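Local coordinates for protein propionate kinase (Francisella tularensis subsp. tularensis, PDB 3KHY) that probably transfers the terminal phosphate of ATP to acetate or propionate, and can run the reaction backwards, as a magnesium-dependent homodimeric kinase of the acetokinase family, at residues M1-C9 with H75-R85; G10-L18 with V28-A36. One frame throughout, in Å; residues are numbered along the deposited sequence.

Contact 1: M1-C9 with H75-R85; sequences MSEILVLNC and HLEKIVAIGHR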
loop_
_atom_site.group_PDB
_atom_site.type_symbol
_atom_site.label_atom_id
_atom_site.label_comp_id
_atom_site.label_asym_id
_atom_site.label_seq_id
_atom_site.Cartn_x
_atom_site.Cartn_y
_atom_site.Cartn_z
HETATM N N MSE A 1 17.731 -36.333 -22.525
HETATM C CA MSE A 1 16.787 -37.416 -22.253
HETATM C C MSE A 1 16.425 -37.538 -20.774
HETATM O O MSE A 1 15.448 -38.203 -20.417
HETATM C CB MSE A 1 17.334 -38.748 -22.768
HETATM C CG MSE A 1 16.936 -39.055 -24.204
HETATM SE SE MSE A 1 15.040 -39.509 -24.393
HETATM C CE MSE A 1 15.149 -41.433 -24.074
ATOM N N SER A 2 17.213 -36.893 -19.920
ATOM C CA SER A 2 16.978 -36.940 -18.480
ATOM C C SER A 2 15.737 -36.137 -18.085
ATOM O O SER A 2 15.300 -35.242 -18.814
ATOM C CB SER A 2 18.201 -36.429 -17.720
ATOM O OG SER A 2 18.431 -35.062 -17.996
ATOM N N GLU A 3 15.181 -36.465 -16.924
ATOM C CA GLU A 3 13.954 -35.843 -16.457
ATOM C C GLU A 3 14.062 -35.381 -15.006
ATOM O O GLU A 3 14.792 -35.963 -14.206
ATOM C CB GLU A 3 12.778 -36.810 -16.631
ATOM C CG GLU A 3 12.522 -37.191 -18.094
ATOM C CD GLU A 3 11.511 -38.317 -18.252
ATOM O OE1 GLU A 3 10.811 -38.638 -17.269
ATOM O OE2 GLU A 3 11.419 -38.883 -19.363
ATOM N N ILE A 4 13.327 -34.325 -14.679
ATOM C CA ILE A 4 13.282 -33.789 -13.324
ATOM C C ILE A 4 11.856 -33.926 -12.802
ATOM O O ILE A 4 10.887 -33.617 -13.516
ATOM C CB ILE A 4 13.638 -32.297 -13.310
ATOM C CG1 ILE A 4 15.024 -32.060 -13.913
ATOM C CG2 ILE A 4 13.558 -31.746 -11.893
ATOM C CD1 ILE A 4 16.147 -32.182 -12.918
ATOM N N LEU A 5 11.723 -34.400 -11.571
ATOM C CA LEU A 5 10.421 -34.495 -10.934
ATOM C C LEU A 5 10.213 -33.210 -10.156
ATOM O O LEU A 5 11.005 -32.890 -9.282
ATOM C CB LEU A 5 10.368 -35.692 -9.979
ATOM C CG LEU A 5 9.048 -35.843 -9.229
ATOM C CD1 LEU A 5 7.902 -36.010 -10.217
ATOM C CD2 LEU A 5 9.105 -37.011 -8.261
ATOM N N VAL A 6 9.153 -32.475 -10.475
ATOM C CA VAL A 6 8.898 -31.181 -9.842
ATOM C C VAL A 6 7.711 -31.277 -8.896
ATOM O O VAL A 6 6.636 -31.744 -9.284
ATOM C CB VAL A 6 8.640 -30.086 -10.898
ATOM C CG1 VAL A 6 8.316 -28.750 -10.226
ATOM C CG2 VAL A 6 9.846 -29.939 -11.796
ATOM N N LEU A 7 7.904 -30.861 -7.645
ATOM C CA LEU A 7 6.865 -31.040 -6.637
ATOM C C LEU A 7 6.473 -29.758 -5.942
ATOM O O LEU A 7 7.307 -28.896 -5.669
ATOM C CB LEU A 7 7.324 -32.024 -5.554
ATOM C CG LEU A 7 7.739 -33.419 -5.999
ATOM C CD1 LEU A 7 8.274 -34.177 -4.788
ATOM C CD2 LEU A 7 6.553 -34.163 -6.651
ATOM N N ASN A 8 5.192 -29.649 -5.627
ATOM C CA ASN A 8 4.745 -28.681 -4.641
ATOM C C ASN A 8 3.975 -29.472 -3.589
ATOM O O ASN A 8 2.828 -29.874 -3.814
ATOM C CB ASN A 8 3.873 -27.599 -5.283
ATOM C CG ASN A 8 3.440 -26.526 -4.288
ATOM O OD1 ASN A 8 3.916 -26.486 -3.152
ATOM N ND2 ASN A 8 2.534 -25.650 -4.717
ATOM N N CYS A 9 4.622 -29.738 -2.457
ATOM C CA CYS A 9 4.009 -30.550 -1.411
ATOM C C CYS A 9 3.293 -29.672 -0.400
ATOM O O CYS A 9 3.933 -28.954 0.364
ATOM C CB CYS A 9 5.060 -31.394 -0.682
ATOM S SG CYS A 9 5.937 -32.585 -1.710
ATOM N N HIS A 75 9.388 -44.127 -16.142
ATOM C CA HIS A 75 9.909 -42.777 -15.985
ATOM C C HIS A 75 11.042 -42.757 -14.977
ATOM O O HIS A 75 12.010 -42.016 -15.136
ATOM C CB HIS A 75 8.813 -41.833 -15.497
ATOM C CG HIS A 75 7.704 -41.634 -16.479
ATOM N ND1 HIS A 75 7.889 -41.012 -17.694
ATOM C CD2 HIS A 75 6.393 -41.964 -16.420
ATOM C CE1 HIS A 75 6.741 -40.972 -18.345
ATOM N NE2 HIS A 75 5.816 -41.544 -17.595
ATOM N N LEU A 76 10.912 -43.577 -13.938
ATOM C CA LEU A 76 11.798 -43.487 -12.787
ATOM C C LEU A 76 13.271 -43.522 -13.194
ATOM O O LEU A 76 14.071 -42.715 -12.719
ATOM C CB LEU A 76 11.476 -44.586 -11.767
ATOM C CG LEU A 76 12.124 -44.438 -10.386
ATOM C CD1 LEU A 76 11.377 -45.237 -9.326
ATOM C CD2 LEU A 76 13.589 -44.836 -10.425
ATOM N N GLU A 77 13.618 -44.447 -14.081
ATOM C CA GLU A 77 14.998 -44.616 -14.525
ATOM C C GLU A 77 15.568 -43.363 -15.180
ATOM O O GLU A 77 16.786 -43.182 -15.235
ATOM C CB GLU A 77 15.090 -45.774 -15.518
ATOM C CG GLU A 77 14.665 -47.115 -14.961
ATOM C CD GLU A 77 14.527 -48.163 -16.048
ATOM O OE1 GLU A 77 13.844 -47.879 -17.056
ATOM O OE2 GLU A 77 15.098 -49.266 -15.893
ATOM N N LYS A 78 14.690 -42.506 -15.690
ATOM C CA LYS A 78 15.131 -41.321 -16.413
ATOM C C LYS A 78 15.269 -40.096 -15.510
ATOM O O LYS A 78 15.816 -39.072 -15.921
ATOM C CB LYS A 78 14.178 -41.015 -17.574
ATOM C CG LYS A 78 14.168 -42.078 -18.662
ATOM C CD LYS A 78 13.261 -41.680 -19.817
ATOM C CE LYS A 78 13.216 -42.772 -20.880
ATOM N NZ LYS A 78 12.380 -42.395 -22.050
ATOM N N ILE A 79 14.778 -40.203 -14.281
ATOM C CA ILE A 79 14.771 -39.058 -13.377
ATOM C C ILE A 79 16.138 -38.846 -12.746
ATOM O O ILE A 79 16.712 -39.770 -12.178
ATOM C CB ILE A 79 13.703 -39.208 -12.280
ATOM C CG1 ILE A 79 12.310 -39.187 -12.906
ATOM C CG2 ILE A 79 13.837 -38.092 -11.247
ATOM C CD1 ILE A 79 11.203 -39.530 -11.944
ATOM N N VAL A 80 16.656 -37.622 -12.843
ATOM C CA VAL A 80 17.997 -37.319 -12.343
ATOM C C VAL A 80 17.982 -36.472 -11.073
ATOM O O VAL A 80 18.977 -36.405 -10.360
ATOM C CB VAL A 80 18.857 -36.626 -13.421
ATOM C CG1 VAL A 80 18.260 -35.293 -13.799
ATOM C CG2 VAL A 80 20.285 -36.449 -12.936
ATOM N N ALA A 81 16.860 -35.820 -10.791
ATOM C CA ALA A 81 16.751 -35.022 -9.572
ATOM C C ALA A 81 15.309 -34.643 -9.264
ATOM O O ALA A 81 14.419 -34.814 -10.101
ATOM C CB ALA A 81 17.621 -33.777 -9.666
ATOM N N ILE A 82 15.093 -34.134 -8.053
ATOM C CA ILE A 82 13.781 -33.661 -7.618
ATOM C C ILE A 82 13.847 -32.181 -7.232
ATOM O O ILE A 82 14.687 -31.779 -6.422
ATOM C CB ILE A 82 13.276 -34.466 -6.409
ATOM C CG1 ILE A 82 13.240 -35.959 -6.741
ATOM C CG2 ILE A 82 11.901 -33.983 -5.967
ATOM C CD1 ILE A 82 12.959 -36.831 -5.542
ATOM N N GLY A 83 12.968 -31.371 -7.817
ATOM C CA GLY A 83 12.894 -29.960 -7.474
ATOM C C GLY A 83 11.641 -29.651 -6.678
ATOM O O GLY A 83 10.542 -30.023 -7.086
ATOM N N HIS A 84 11.813 -28.985 -5.538
ATOM C CA HIS A 84 10.710 -28.663 -4.640
ATOM C C HIS A 84 10.434 -27.179 -4.650
ATOM O O HIS A 84 11.346 -26.372 -4.458
ATOM C CB HIS A 84 11.057 -29.045 -3.199
ATOM C CG HIS A 84 11.292 -30.511 -2.996
ATOM N ND1 HIS A 84 10.308 -31.365 -2.551
ATOM C CD2 HIS A 84 12.400 -31.269 -3.171
ATOM C CE1 HIS A 84 10.798 -32.589 -2.459
ATOM N NE2 HIS A 84 12.064 -32.560 -2.835
ATOM N N ARG A 85 9.175 -26.816 -4.860
ATOM C CA ARG A 85 8.748 -25.450 -4.613
ATOM C C ARG A 85 8.766 -25.223 -3.113
ATOM O O ARG A 85 8.312 -26.076 -2.345
ATOM C CB ARG A 85 7.330 -25.229 -5.146
ATOM C CG ARG A 85 6.865 -23.778 -5.084
ATOM C CD ARG A 85 5.499 -23.625 -5.765
ATOM N NE ARG A 85 5.227 -22.237 -6.110
ATOM C CZ ARG A 85 5.158 -21.782 -7.359
ATOM N NH1 ARG A 85 5.317 -22.614 -8.382
ATOM N NH2 ARG A 85 4.910 -20.500 -7.587
HETATM O O HOH W 1 7.092 -28.568 -1.926
#

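Contact 2: G10-L18 with V28-A36; sequences GSSSVKFAL and VTGLAENIA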
loop_
_atom_site.group_PDB
_atom_site.type_symbol
_atom_site.label_atom_id
_atom_site.label_comp_id
_atom_site.label_asym_id
_atom_site.label_seq_id
_atom_site.Cartn_x
_atom_site.Cartn_y
_atom_site.Cartn_z
ATOM N N GLY A 10 1.965 -29.741 -0.394
ATOM C CA GLY A 10 1.157 -28.993 0.555
ATOM C C GLY A 10 0.719 -29.870 1.715
ATOM O O GLY A 10 1.050 -31.061 1.763
ATOM N N SER A 11 -0.034 -29.287 2.644
ATOM C CA SER A 11 -0.487 -30.003 3.835
ATOM C C SER A 11 -1.396 -31.193 3.522
ATOM O O SER A 11 -1.315 -32.227 4.181
ATOM C CB SER A 11 -1.174 -29.043 4.813
ATOM O OG SER A 11 -2.122 -28.223 4.150
ATOM N N SER A 12 -2.258 -31.051 2.520
ATOM C CA SER A 12 -3.153 -32.145 2.146
ATOM C C SER A 12 -3.103 -32.476 0.650
ATOM O O SER A 12 -4.000 -33.132 0.129
ATOM C CB SER A 12 -4.594 -31.832 2.571
ATOM O OG SER A 12 -5.078 -30.672 1.915
ATOM N N SER A 13 -2.043 -32.039 -0.027
ATOM C CA SER A 13 -1.952 -32.190 -1.473
ATOM C C SER A 13 -0.513 -32.232 -1.973
ATOM O O SER A 13 0.388 -31.656 -1.360
ATOM C CB SER A 13 -2.681 -31.035 -2.158
ATOM O OG SER A 13 -1.926 -29.849 -2.036
ATOM N N VAL A 14 -0.312 -32.914 -3.096
ATOM C CA VAL A 14 0.968 -32.906 -3.788
ATOM C C VAL A 14 0.738 -32.623 -5.262
ATOM O O VAL A 14 0.101 -33.402 -5.964
ATOM C CB VAL A 14 1.721 -34.248 -3.658
ATOM C CG1 VAL A 14 3.039 -34.193 -4.437
ATOM C CG2 VAL A 14 1.980 -34.588 -2.190
ATOM N N LYS A 15 1.247 -31.494 -5.731
ATOM C CA LYS A 15 1.192 -31.191 -7.146
ATOM C C LYS A 15 2.503 -31.661 -7.757
ATOM O O LYS A 15 3.564 -31.404 -7.197
ATOM C CB LYS A 15 1.025 -29.693 -7.342
ATOM C CG LYS A 15 1.096 -29.259 -8.782
ATOM C CD LYS A 15 1.152 -27.754 -8.883
ATOM C CE LYS A 15 1.364 -27.318 -10.318
ATOM N NZ LYS A 15 1.286 -25.838 -10.427
ATOM N N PHE A 16 2.446 -32.365 -8.883
ATOM C CA PHE A 16 3.681 -32.885 -9.468
ATOM C C PHE A 16 3.766 -32.766 -10.985
ATOM O O PHE A 16 2.752 -32.682 -11.675
ATOM C CB PHE A 16 3.930 -34.339 -9.032
ATOM C CG PHE A 16 2.835 -35.292 -9.424
ATOM C CD1 PHE A 16 2.847 -35.905 -10.664
ATOM C CD2 PHE A 16 1.806 -35.585 -8.549
ATOM C CE1 PHE A 16 1.850 -36.788 -11.025
ATOM C CE2 PHE A 16 0.808 -36.463 -8.905
ATOM C CZ PHE A 16 0.832 -37.066 -10.145
ATOM N N ALA A 17 4.992 -32.757 -11.494
ATOM C CA ALA A 17 5.224 -32.752 -12.928
ATOM C C ALA A 17 6.549 -33.417 -13.246
ATOM O O ALA A 17 7.513 -33.308 -12.485
ATOM C CB ALA A 17 5.211 -31.324 -13.465
ATOM N N LEU A 18 6.589 -34.099 -14.380
ATOM C CA LEU A 18 7.807 -34.716 -14.868
ATOM C C LEU A 18 8.248 -33.942 -16.095
ATOM O O LEU A 18 7.546 -33.920 -17.107
ATOM C CB LEU A 18 7.520 -36.160 -15.249
ATOM C CG LEU A 18 8.725 -37.081 -15.392
ATOM C CD1 LEU A 18 9.627 -36.975 -14.165
ATOM C CD2 LEU A 18 8.230 -38.504 -15.589
ATOM N N VAL A 28 4.419 -35.553 -17.901
ATOM C CA VAL A 28 3.277 -35.920 -17.076
ATOM C C VAL A 28 3.079 -34.808 -16.078
ATOM O O VAL A 28 4.055 -34.216 -15.615
ATOM C CB VAL A 28 3.537 -37.218 -16.262
ATOM C CG1 VAL A 28 2.272 -37.648 -15.545
ATOM C CG2 VAL A 28 4.051 -38.335 -17.153
ATOM N N THR A 29 1.829 -34.497 -15.758
ATOM C CA THR A 29 1.568 -33.625 -14.630
ATOM C C THR A 29 0.491 -34.283 -13.819
ATOM O O THR A 29 -0.192 -35.180 -14.309
ATOM C CB THR A 29 1.068 -32.235 -15.046
ATOM O OG1 THR A 29 -0.202 -32.364 -15.683
ATOM C CG2 THR A 29 2.062 -31.542 -15.993
ATOM N N GLY A 30 0.323 -33.843 -12.579
ATOM C CA GLY A 30 -0.654 -34.478 -11.724
ATOM C C GLY A 30 -0.897 -33.741 -10.435
ATOM O O GLY A 30 -0.239 -32.748 -10.118
ATOM N N LEU A 31 -1.860 -34.237 -9.678
ATOM C CA LEU A 31 -2.191 -33.624 -8.412
ATOM C C LEU A 31 -2.868 -34.635 -7.507
ATOM O O LEU A 31 -3.890 -35.219 -7.880
ATOM C CB LEU A 31 -3.112 -32.429 -8.628
ATOM C CG LEU A 31 -3.594 -31.767 -7.339
ATOM C CD1 LEU A 31 -2.444 -31.031 -6.643
ATOM C CD2 LEU A 31 -4.741 -30.820 -7.641
ATOM N N ALA A 32 -2.280 -34.852 -6.333
ATOM C CA ALA A 32 -2.927 -35.611 -5.270
ATOM C C ALA A 32 -3.659 -34.621 -4.367
ATOM O O ALA A 32 -3.111 -33.586 -4.018
ATOM C CB ALA A 32 -1.899 -36.396 -4.475
ATOM N N GLU A 33 -4.896 -34.944 -4.007
ATOM C CA GLU A 33 -5.785 -34.030 -3.289
ATOM C C GLU A 33 -6.481 -34.741 -2.133
ATOM O O GLU A 33 -6.718 -35.953 -2.199
ATOM C CB GLU A 33 -6.870 -33.512 -4.233
ATOM C CG GLU A 33 -6.555 -32.214 -4.925
ATOM C CD GLU A 33 -7.739 -31.691 -5.716
ATOM O OE1 GLU A 33 -8.064 -30.491 -5.586
ATOM O OE2 GLU A 33 -8.351 -32.484 -6.460
ATOM N N ASN A 34 -6.831 -33.983 -1.094
ATOM C CA ASN A 34 -7.574 -34.516 0.048
ATOM C C ASN A 34 -6.853 -35.676 0.736
ATOM O O ASN A 34 -7.482 -36.632 1.183
ATOM C CB ASN A 34 -8.971 -34.970 -0.385
ATOM C CG ASN A 34 -9.630 -34.000 -1.348
ATOM O OD1 ASN A 34 -9.591 -32.786 -1.153
ATOM N ND2 ASN A 34 -10.240 -34.536 -2.397
ATOM N N ILE A 35 -5.530 -35.581 0.826
ATOM C CA ILE A 35 -4.722 -36.654 1.401
ATOM C C ILE A 35 -5.154 -36.988 2.832
ATOM O O ILE A 35 -5.493 -36.098 3.608
ATOM C CB ILE A 35 -3.217 -36.308 1.341
ATOM C CG1 ILE A 35 -2.759 -36.234 -0.120
ATOM C CG2 ILE A 35 -2.380 -37.317 2.139
ATOM C CD1 ILE A 35 -1.378 -35.647 -0.302
ATOM N N ALA A 36 -5.164 -38.280 3.156
ATOM C CA ALA A 36 -5.546 -38.761 4.486
ATOM C C ALA A 36 -7.018 -38.518 4.829
ATOM O O ALA A 36 -7.393 -38.503 6.004
ATOM C CB ALA A 36 -4.636 -38.169 5.559
HETATM O O HOH W 2 -6.381 -31.284 -0.575
#

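Contact 1: M1-C9 with H75-R85
Leu-7 and His-84 lie side by side across paired strands and point the same way, with Leu-7 CD1 3.8 Å from CE1 of the His-84 imidazole. The same methyl reaches Ile-82 CG2, again at 3.8 Å: with CG of Leu-7 beside its own backbone N (chi1 -57°) and the branch extended beyond it, CD1 faces both neighbours from one side. Helix 118-131 covers this face, placing Cys-128 against both Leu-7 and His-84. On the other face Ile-4 CD1 touches Val-80 CG1 and Ala-81 CB, each at 3.9 Å, and the isoleucine side chain crosses the valine at a slant.

These residues belong to strands 3-9 and 79-85, parallel neighbours in the N-terminal sheet of an acetokinase, a member of the actin-like ATPase clan. Leu-5 bridges them, its N bonding to Ala-81 O and its O receiving Gly-83 N; the ladder ends with a nearly straight bond, 174° at the hydrogen, from Arg-85 N to Leu-7 O.

At the start of the pair the Glu-3 carboxylate rests on the aliphatic part of Lys-78, Glu-3 OE2 lying 3.4 Å from Lys-78 CD. The lysine chain runs on extended, leaving Lys-78 NZ 4.5 Å from Glu-3 OE2, too far for a salt bridge. Glu-3 OE1 is buried without a polar partner. At the far end Asn-8 ND2 lies 3.7 Å from Arg-85 CD, the amide and guanidinium planes 34° apart. Asn-8 is predicted to bind magnesium and Arg-85 the substrate, and the guanidinium is held by salt bridges to Asp-142, the predicted proton donor/acceptor, and Glu-372. One water links Cys-9 N to Arg-85 O.

Contact 2: G10-L18 with V28-A36
A chi1 of 60° sets CG of Phe-16 between its backbone N and carbonyl carbon, and with chi2 at 87° the ring lies over the opposite strand, one face against Gly-30. This is the antiparallel hairpin of strands 14-20 and 25-33, in which Phe-16 and Gly-30 form a hydrogen-bonded pair. Gly-30 CA sits 3.6 Å from the centroid of the Phe-16 ring, 21° off the normal, a CH-pi contact on the spot where a side chain would otherwise stand. Phe-44 of the next strand also meets the ring.

Lys-15 lies on the other face of the hairpin. Its CB meets Leu-31 CD1 at 3.8 Å, while the extended chain carries NZ away to a salt bridge with Glu-373; Lys-15 is separately predicted to bind ATP. On the phenylalanine face Val-14 CB packs on Ala-32 CB. The Val-14 side chain crosses that of Ile-35, Val-14 CG2 4.0 Å from Ile-35 CD1, and Tyr-59 of helix 59-72 touches both.

Beyond the strands, Ile-35 N donates to Ser-12 O at 3.0 Å. A water donates to that same carbonyl oxygen, also bonds Ser-12 OG, and accepts from Asn-34 N at 2.8 Å.

In the fold
From the N terminus the chain runs out along strand 3-9, turns through residues 10-13 and comes back as strand 14-20, which pairs antiparallel with the first. A second turn leads into strand 25-33, where contact 2 closes a short hairpin loop. Strands 41-45 and 49-53 and helix 59-72 follow before strand 79-86 settles on the other edge of strand 3-9. Contact 1 thus closes the longer loop and contact 2 nests inside it. Their meeting line is the pairing of strands 3-9 and 14-20, with Val-6 N 2.7 Å from Ala-17 O, so four adjacent strands share one sheet, and Asn-8, Lys-15 and Arg-85 gather at one end.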